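Local coordinates for carboxylesterase (Uncultured bacterium, PDB 5GMX), which catalyses the hydrolysis of carboxylic esters as a family VIII carboxylesterase of beta-lactamase-like fold, and also hydrolyses oxyimino cephalosporins, at residues A[124-129]-A[162-167]. Numbering follows the deposited sequence.
With PMS (phenylmethanesulfonic acid), chain C.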
loop_
_atom_site.group_PDB
_atom_site.type_symbol
_atom_site.label_atom_id
_atom_site.label_comp_id
_atom_site.label_asym_id
_atom_site.label_seq_id
_atom_site.Cartn_x
_atom_site.Cartn_y
_atom_site.Cartn_z
ATOM N N CYS A 124 -4.864 17.134 -0.750
ATOM C CA CYS A 124 -4.944 15.924 -1.563
ATOM C C CYS A 124 -3.843 15.831 -2.628
ATOM O O CYS A 124 -3.506 14.736 -3.094
ATOM C CB CYS A 124 -6.330 15.842 -2.202
ATOM S SG CYS A 124 -7.695 16.290 -1.049
ATOM N N GLY A 125 -3.288 16.982 -2.998
ATOM C CA GLY A 125 -2.186 17.053 -3.942
ATOM C C GLY A 125 -1.575 18.446 -3.907
ATOM O O GLY A 125 -2.182 19.373 -3.370
ATOM N N PRO A 126 -0.373 18.609 -4.479
ATOM C CA PRO A 126 0.295 19.919 -4.464
ATOM C C PRO A 126 -0.491 20.926 -5.286
ATOM O O PRO A 126 -0.993 20.565 -6.343
ATOM C CB PRO A 126 1.661 19.636 -5.105
ATOM C CG PRO A 126 1.807 18.126 -5.077
ATOM C CD PRO A 126 0.423 17.590 -5.183
ATOM N N ARG A 127 -0.600 22.162 -4.817
ATOM C CA ARG A 127 -1.369 23.156 -5.549
ATOM C C ARG A 127 -0.659 23.565 -6.837
ATOM O O ARG A 127 -1.296 23.811 -7.861
ATOM C CB ARG A 127 -1.629 24.381 -4.676
ATOM C CG ARG A 127 -2.869 24.250 -3.822
ATOM C CD ARG A 127 -3.145 25.505 -3.001
ATOM N NE ARG A 127 -4.240 25.258 -2.069
ATOM C CZ ARG A 127 -5.526 25.332 -2.398
ATOM N NH1 ARG A 127 -5.873 25.646 -3.640
ATOM N NH2 ARG A 127 -6.465 25.080 -1.492
ATOM N N GLU A 128 0.664 23.610 -6.797
ATOM C CA GLU A 128 1.418 24.019 -7.971
ATOM C C GLU A 128 1.952 22.821 -8.747
ATOM O O GLU A 128 2.158 21.740 -8.189
ATOM C CB GLU A 128 2.550 24.958 -7.556
ATOM C CG GLU A 128 2.024 26.283 -7.000
ATOM C CD GLU A 128 3.096 27.136 -6.351
ATOM O OE1 GLU A 128 4.171 26.594 -6.015
ATOM O OE2 GLU A 128 2.855 28.352 -6.177
ATOM N N ARG A 129 2.169 23.032 -10.041
ATOM C CA ARG A 129 2.654 21.990 -10.930
ATOM C C ARG A 129 4.030 21.507 -10.489
ATOM O O ARG A 129 4.943 22.307 -10.306
ATOM C CB ARG A 129 2.695 22.515 -12.367
ATOM C CG ARG A 129 2.536 21.452 -13.440
ATOM C CD ARG A 129 2.131 22.076 -14.771
ATOM N NE ARG A 129 2.833 23.331 -15.035
ATOM C CZ ARG A 129 4.063 23.414 -15.533
ATOM N NH1 ARG A 129 4.741 22.309 -15.829
ATOM N NH2 ARG A 129 4.617 24.604 -15.739
ATOM N N ALA A 162 -3.710 10.995 -3.265
ATOM C CA ALA A 162 -3.340 9.940 -4.210
ATOM C C ALA A 162 -1.848 9.641 -4.328
ATOM O O ALA A 162 -1.456 8.486 -4.505
ATOM C CB ALA A 162 -3.888 10.283 -5.581
ATOM N N VAL A 163 -1.018 10.674 -4.267
ATOM C CA VAL A 163 0.416 10.473 -4.431
ATOM C C VAL A 163 1.172 10.889 -3.173
ATOM O O VAL A 163 2.125 10.224 -2.767
ATOM C CB VAL A 163 0.967 11.243 -5.652
ATOM C CG1 VAL A 163 2.477 11.033 -5.783
ATOM C CG2 VAL A 163 0.246 10.806 -6.934
ATOM N N VAL A 164 0.746 11.988 -2.559
ATOM C CA VAL A 164 1.503 12.592 -1.466
ATOM C C VAL A 164 1.228 11.973 -0.091
ATOM O O VAL A 164 1.865 12.359 0.888
ATOM C CB VAL A 164 1.231 14.120 -1.385
ATOM C CG1 VAL A 164 1.562 14.791 -2.710
ATOM C CG2 VAL A 164 -0.209 14.398 -0.993
ATOM N N PHE A 165 0.294 11.025 -0.006
ATOM C CA PHE A 165 -0.021 10.360 1.278
ATOM C C PHE A 165 1.235 9.819 1.970
ATOM O O PHE A 165 1.416 9.978 3.184
ATOM C CB PHE A 165 -1.028 9.219 1.063
ATOM C CG PHE A 165 -1.315 8.395 2.302
ATOM C CD1 PHE A 165 -2.282 8.796 3.204
ATOM C CD2 PHE A 165 -0.645 7.205 2.539
ATOM C CE1 PHE A 165 -2.556 8.040 4.336
ATOM C CE2 PHE A 165 -0.917 6.446 3.668
ATOM C CZ PHE A 165 -1.877 6.866 4.564
ATOM N N GLY A 166 2.091 9.173 1.181
ATOM C CA GLY A 166 3.308 8.572 1.686
ATOM C C GLY A 166 4.255 9.587 2.292
ATOM O O GLY A 166 4.912 9.308 3.296
ATOM N N HIS A 167 4.310 10.777 1.696
ATOM C CA HIS A 167 5.165 11.841 2.203
ATOM C C HIS A 167 4.682 12.427 3.532
ATOM O O HIS A 167 5.492 12.675 4.423
ATOM C CB HIS A 167 5.287 12.969 1.177
ATOM C CG HIS A 167 6.290 12.692 0.100
ATOM N ND1 HIS A 167 6.003 11.918 -1.001
ATOM C CD2 HIS A 167 7.586 13.064 -0.027
ATOM C CE1 HIS A 167 7.073 11.838 -1.773
ATOM N NE2 HIS A 167 8.050 12.520 -1.202
HETATM C C PMS C . -1.679 5.677 -6.839
HETATM S S PMS C . -2.739 4.340 -6.334
HETATM C C1 PMS C . -2.253 6.462 -8.006
HETATM C C2 PMS C . -1.921 6.118 -9.310
HETATM C C3 PMS C . -2.442 6.838 -10.377
HETATM C C4 PMS C . -3.293 7.908 -10.144
HETATM C C5 PMS C . -3.624 8.256 -8.843
HETATM C C6 PMS C . -3.102 7.536 -7.779
HETATM O O2S PMS C . -4.214 4.594 -6.554
HETATM O O1S PMS C . -2.528 3.120 -7.199
HETATM O O HOH W 1 -1.305 13.492 -4.356
#
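Behind one wall of the ligand pocket in this beta-lactamase fold, Val164 meets Cys124 and Pro126, joining the loop between helices 113-117 and 132-136 to the turn that leads into helix 165-175. Val164 CG1, anti to the carbonyl carbon (chi1 -57°), rests against the CD–CG side of Pro126, 3.9 Å from CD and 4.1 Å from CG, while Val164 CG2 comes within 3.9 Å of Cys124 O. The Pro126 and Val164 side chains run past one another with opposed headings, and Met144 and Leu145 of helix 138-146 extend this apolar cluster. No direct hydrogen bond joins the two backbones; a single water bridges them instead. It donates to Cys124 O at 2.8 Å and accepts from Val163 N at 2.8 Å, satisfying main-chain groups of two buried residues. The loop is tied further by Gln148, whose amide bonds Gly125 O and Arg127 N. On the pocket side, Ala162 O accepts a hydrogen bond from Lys74 NZ, the lysine of a probable SxxK motif with Ser71, as in class C beta-lactamases. The methyl of Ala162 meets the phenyl ring of bound phenylmethanesulfonic acid at its C5–C6 rim, CB 3.6 Å from C6 and 3.8 Å from C5.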